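Local coordinates for sortase family protein (Streptococcus agalactiae, PDB 4D7W) that probably acts as a class C sortase, a cysteine transpeptidase that takes part in assembling type 2B pili on the bacterial surface, at residues A[168-173]-A[185-190]. Residues are numbered along the deposited sequence; the frame is centred on the assembly and turned at random.
Sequences YQTLVT and LVRGHR. With EDO (1,2-ethanediol), chain B.
R187 lays its guanidinium flat over the ring of Y168. The two planes are 12° apart, and CZ of R187 sits 4.1 Å from the centroid of the Y168 ring, an off-centre cation-pi contact. CD of R187 lies more squarely over the same ring, 3.9 Å from its centroid, as a CH-pi contact. The R187 chain is extended up to a bend at chi3 (76°), which brings the guanidinium across the ring toward the phenol end. OD1 of D147 forms a salt bridge with NE of R187, and its OD2 is hydrogen-bonded to ND1 of H189. Stack and salt bridge together probably limit rotation of the guanidinium, and H189 probably helps to position the carboxylate. At the guanidinium edge, NH1 of R187 donates to O2 of an ethanediol at 2.8 Å, probably a molecule from the crystallisation liquor.

On the same face of the sheet, OG1 of T170 rests against CG of R187 at 3.5 Å, while H106 is its hydrogen-bonding partner. Farther along, CD2 of L185 packs beside CG1 of V172 at 3.8 Å. The side chains of Q169, L171 and V186 occupy the other face, where OE1 of Q169 is hydrogen-bonded to NE1 of W133.

Four backbone hydrogen bonds join the strands. Q169 and G188 bond to each other through N and O, as do L171 and V186, and all four are nearly straight. Between them, CA of T170 approaches O of V186 at 3.4 Å in a CA-H...O contact.

Strands 167-175 and 182-191 form an antiparallel hairpin. Strand 105-115 runs parallel beside the first and strand 140-152 antiparallel beside the second, within the sortase beta-barrel. As in other sortases, the pair probably carries the active-site cysteine and arginine near its turn end.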
ATOM      1  N   TYR A 168      -7.522  -7.230   3.430  1.00 30.38           N
ATOM      2  CA  TYR A 168      -6.152  -7.312   3.953  1.00 34.38           C
ATOM      3  C   TYR A 168      -5.226  -6.263   3.356  1.00 32.03           C
ATOM      4  O   TYR A 168      -5.353  -5.916   2.188  1.00 29.35           O
ATOM      5  CB  TYR A 168      -5.533  -8.684   3.658  1.00 31.10           C
ATOM      6  CG  TYR A 168      -6.052  -9.834   4.504  1.00 36.05           C
ATOM      7  CD1 TYR A 168      -6.276  -9.679   5.869  1.00 37.88           C
ATOM      8  CD2 TYR A 168      -6.293 -11.079   3.937  1.00 34.40           C
ATOM      9  CE1 TYR A 168      -6.736 -10.733   6.651  1.00 39.25           C
ATOM     10  CE2 TYR A 168      -6.760 -12.136   4.710  1.00 39.87           C
ATOM     11  CZ  TYR A 168      -6.971 -11.955   6.062  1.00 42.13           C
ATOM     12  OH  TYR A 168      -7.422 -13.002   6.818  1.00 46.93           O
ATOM     13  N   GLN A 169      -4.264  -5.801   4.153  1.00 30.01           N
ATOM     14  CA  GLN A 169      -3.149  -5.033   3.620  1.00 29.57           C
ATOM     15  C   GLN A 169      -1.868  -5.540   4.282  1.00 30.10           C
ATOM     16  O   GLN A 169      -1.805  -5.645   5.503  1.00 30.56           O
ATOM     17  CB  GLN A 169      -3.350  -3.538   3.866  1.00 29.07           C
ATOM     18  CG  GLN A 169      -2.324  -2.621   3.214  1.00 32.33           C
ATOM     19  CD  GLN A 169      -2.765  -1.169   3.256  1.00 34.55           C
ATOM     20  OE1 GLN A 169      -2.306  -0.401   4.098  1.00 31.88           O
ATOM     21  NE2 GLN A 169      -3.676  -0.792   2.355  1.00 31.71           N
ATOM     22  N   THR A 170      -0.869  -5.874   3.475  1.00 30.09           N
ATOM     23  CA  THR A 170       0.404  -6.377   4.005  1.00 30.65           C
ATOM     24  C   THR A 170       1.513  -5.378   3.733  1.00 30.34           C
ATOM     25  O   THR A 170       1.603  -4.827   2.632  1.00 29.83           O
ATOM     26  CB  THR A 170       0.770  -7.739   3.386  1.00 31.15           C
ATOM     27  OG1 THR A 170      -0.197  -8.704   3.785  1.00 33.38           O
ATOM     28  CG2 THR A 170       2.166  -8.225   3.844  1.00 31.77           C
ATOM     29  N   LEU A 171       2.339  -5.131   4.748  1.00 30.69           N
ATOM     30  CA  LEU A 171       3.512  -4.297   4.597  1.00 32.23           C
ATOM     31  C   LEU A 171       4.730  -5.226   4.526  1.00 35.35           C
ATOM     32  O   LEU A 171       4.897  -6.107   5.367  1.00 31.85           O
ATOM     33  CB  LEU A 171       3.626  -3.292   5.754  1.00 30.55           C
ATOM     34  CG  LEU A 171       2.366  -2.481   6.095  1.00 36.06           C
ATOM     35  CD1 LEU A 171       2.653  -1.544   7.248  1.00 35.04           C
ATOM     36  CD2 LEU A 171       1.793  -1.707   4.858  1.00 29.38           C
ATOM     37  N   VAL A 172       5.550  -5.035   3.498  1.00 31.12           N
ATOM     38  CA  VAL A 172       6.632  -5.940   3.168  1.00 31.76           C
ATOM     39  C   VAL A 172       7.963  -5.212   3.199  1.00 36.10           C
ATOM     40  O   VAL A 172       8.095  -4.121   2.640  1.00 31.42           O
ATOM     41  CB  VAL A 172       6.449  -6.546   1.760  1.00 31.68           C
ATOM     42  CG1 VAL A 172       7.590  -7.529   1.450  1.00 32.49           C
ATOM     43  CG2 VAL A 172       5.080  -7.229   1.643  1.00 31.53           C
ATOM     44  N   THR A 173       8.959  -5.813   3.840  1.00 34.60           N
ATOM     45  CA  THR A 173      10.304  -5.276   3.760  1.00 32.97           C
ATOM     46  C   THR A 173      11.291  -6.437   3.827  1.00 35.94           C
ATOM     47  O   THR A 173      10.879  -7.587   3.968  1.00 35.03           O
ATOM     48  CB  THR A 173      10.592  -4.255   4.879  1.00 32.89           C
ATOM     49  OG1 THR A 173      11.840  -3.606   4.615  1.00 36.82           O
ATOM     50  CG2 THR A 173      10.628  -4.928   6.262  1.00 33.47           C
ATOM     51  N   LEU A 185       6.810  -9.999   6.477  1.00 34.54           N
ATOM     52  CA  LEU A 185       5.456  -9.649   6.042  1.00 35.16           C
ATOM     53  C   LEU A 185       4.590  -9.295   7.232  1.00 33.79           C
ATOM     54  O   LEU A 185       4.359 -10.127   8.092  1.00 42.81           O
ATOM     55  CB  LEU A 185       4.799 -10.798   5.281  1.00 34.08           C
ATOM     56  CG  LEU A 185       5.604 -11.563   4.238  1.00 38.86           C
ATOM     57  CD1 LEU A 185       4.740 -12.644   3.614  1.00 35.88           C
ATOM     58  CD2 LEU A 185       6.124 -10.611   3.191  1.00 33.87           C
ATOM     59  N   VAL A 186       4.101  -8.064   7.283  1.00 33.67           N
ATOM     60  CA  VAL A 186       3.244  -7.656   8.384  1.00 33.09           C
ATOM     61  C   VAL A 186       1.826  -7.464   7.832  1.00 32.58           C
ATOM     62  O   VAL A 186       1.544  -6.441   7.201  1.00 31.87           O
ATOM     63  CB  VAL A 186       3.754  -6.364   9.047  1.00 32.84           C
ATOM     64  CG1 VAL A 186       2.810  -5.914  10.154  1.00 32.90           C
ATOM     65  CG2 VAL A 186       5.193  -6.575   9.606  1.00 35.53           C
ATOM     66  N   ARG A 187       0.969  -8.462   8.039  1.00 33.00           N
ATOM     67  CA  ARG A 187      -0.428  -8.409   7.565  1.00 34.89           C
ATOM     68  C   ARG A 187      -1.362  -7.739   8.558  1.00 32.63           C
ATOM     69  O   ARG A 187      -1.317  -8.032   9.754  1.00 33.83           O
ATOM     70  CB  ARG A 187      -0.957  -9.812   7.271  1.00 33.17           C
ATOM     71  CG  ARG A 187      -2.224  -9.834   6.425  1.00 32.78           C
ATOM     72  CD  ARG A 187      -2.707 -11.255   6.239  1.00 33.43           C
ATOM     73  NE  ARG A 187      -3.366 -11.763   7.445  1.00 36.02           N
ATOM     74  CZ  ARG A 187      -3.796 -13.014   7.590  1.00 37.00           C
ATOM     75  NH1 ARG A 187      -3.624 -13.891   6.610  1.00 35.05           N
ATOM     76  NH2 ARG A 187      -4.398 -13.387   8.713  1.00 39.29           N
ATOM     77  N   GLY A 188      -2.228  -6.857   8.060  1.00 31.99           N
ATOM     78  CA  GLY A 188      -3.265  -6.265   8.884  1.00 32.05           C
ATOM     79  C   GLY A 188      -4.620  -6.426   8.200  1.00 31.84           C
ATOM     80  O   GLY A 188      -4.677  -6.642   6.990  1.00 33.96           O
ATOM     81  N   HIS A 189      -5.704  -6.365   8.967  1.00 33.28           N
ATOM     82  CA  HIS A 189      -7.040  -6.387   8.359  1.00 34.21           C
ATOM     83  C   HIS A 189      -7.733  -5.064   8.596  1.00 37.10           C
ATOM     84  O   HIS A 189      -7.427  -4.370   9.564  1.00 31.83           O
ATOM     85  CB  HIS A 189      -7.892  -7.534   8.910  1.00 36.80           C
ATOM     86  CG  HIS A 189      -8.095  -7.486  10.394  1.00 42.96           C
ATOM     87  ND1 HIS A 189      -7.306  -8.194  11.276  1.00 43.33           N
ATOM     88  CD2 HIS A 189      -8.999  -6.818  11.150  1.00 42.00           C
ATOM     89  CE1 HIS A 189      -7.718  -7.968  12.513  1.00 44.19           C
ATOM     90  NE2 HIS A 189      -8.743  -7.134  12.465  1.00 41.72           N
ATOM     91  N   ARG A 190      -8.670  -4.723   7.709  1.00 36.37           N
ATOM     92  CA  ARG A 190      -9.447  -3.497   7.825  1.00 31.93           C
ATOM     93  C   ARG A 190     -10.236  -3.431   9.125  1.00 35.40           C
ATOM     94  O   ARG A 190     -10.949  -4.375   9.480  1.00 38.66           O
ATOM     95  CB  ARG A 190     -10.425  -3.376   6.657  1.00 31.24           C
ATOM     96  CG  ARG A 190     -11.107  -2.032   6.594  1.00 31.92           C
ATOM     97  CD  ARG A 190     -10.287  -1.015   5.841  1.00 31.06           C
ATOM     98  NE  ARG A 190     -11.132   0.131   5.526  1.00 33.39           N
ATOM     99  CZ  ARG A 190     -11.914   0.203   4.454  1.00 36.14           C
ATOM    100  NH1 ARG A 190     -11.938  -0.796   3.572  1.00 32.59           N
ATOM    101  NH2 ARG A 190     -12.662   1.282   4.249  1.00 36.10           N
TER
HETATM  102  C1  EDO B1232      -3.444 -15.393   2.358  1.00 40.61           C
HETATM  103  O1  EDO B1232      -2.279 -15.331   1.532  1.00 42.63           O
HETATM  104  C2  EDO B1232      -3.629 -14.050   3.052  1.00 40.57           C
HETATM  105  O2  EDO B1232      -2.588 -13.883   4.007  1.00 41.35           O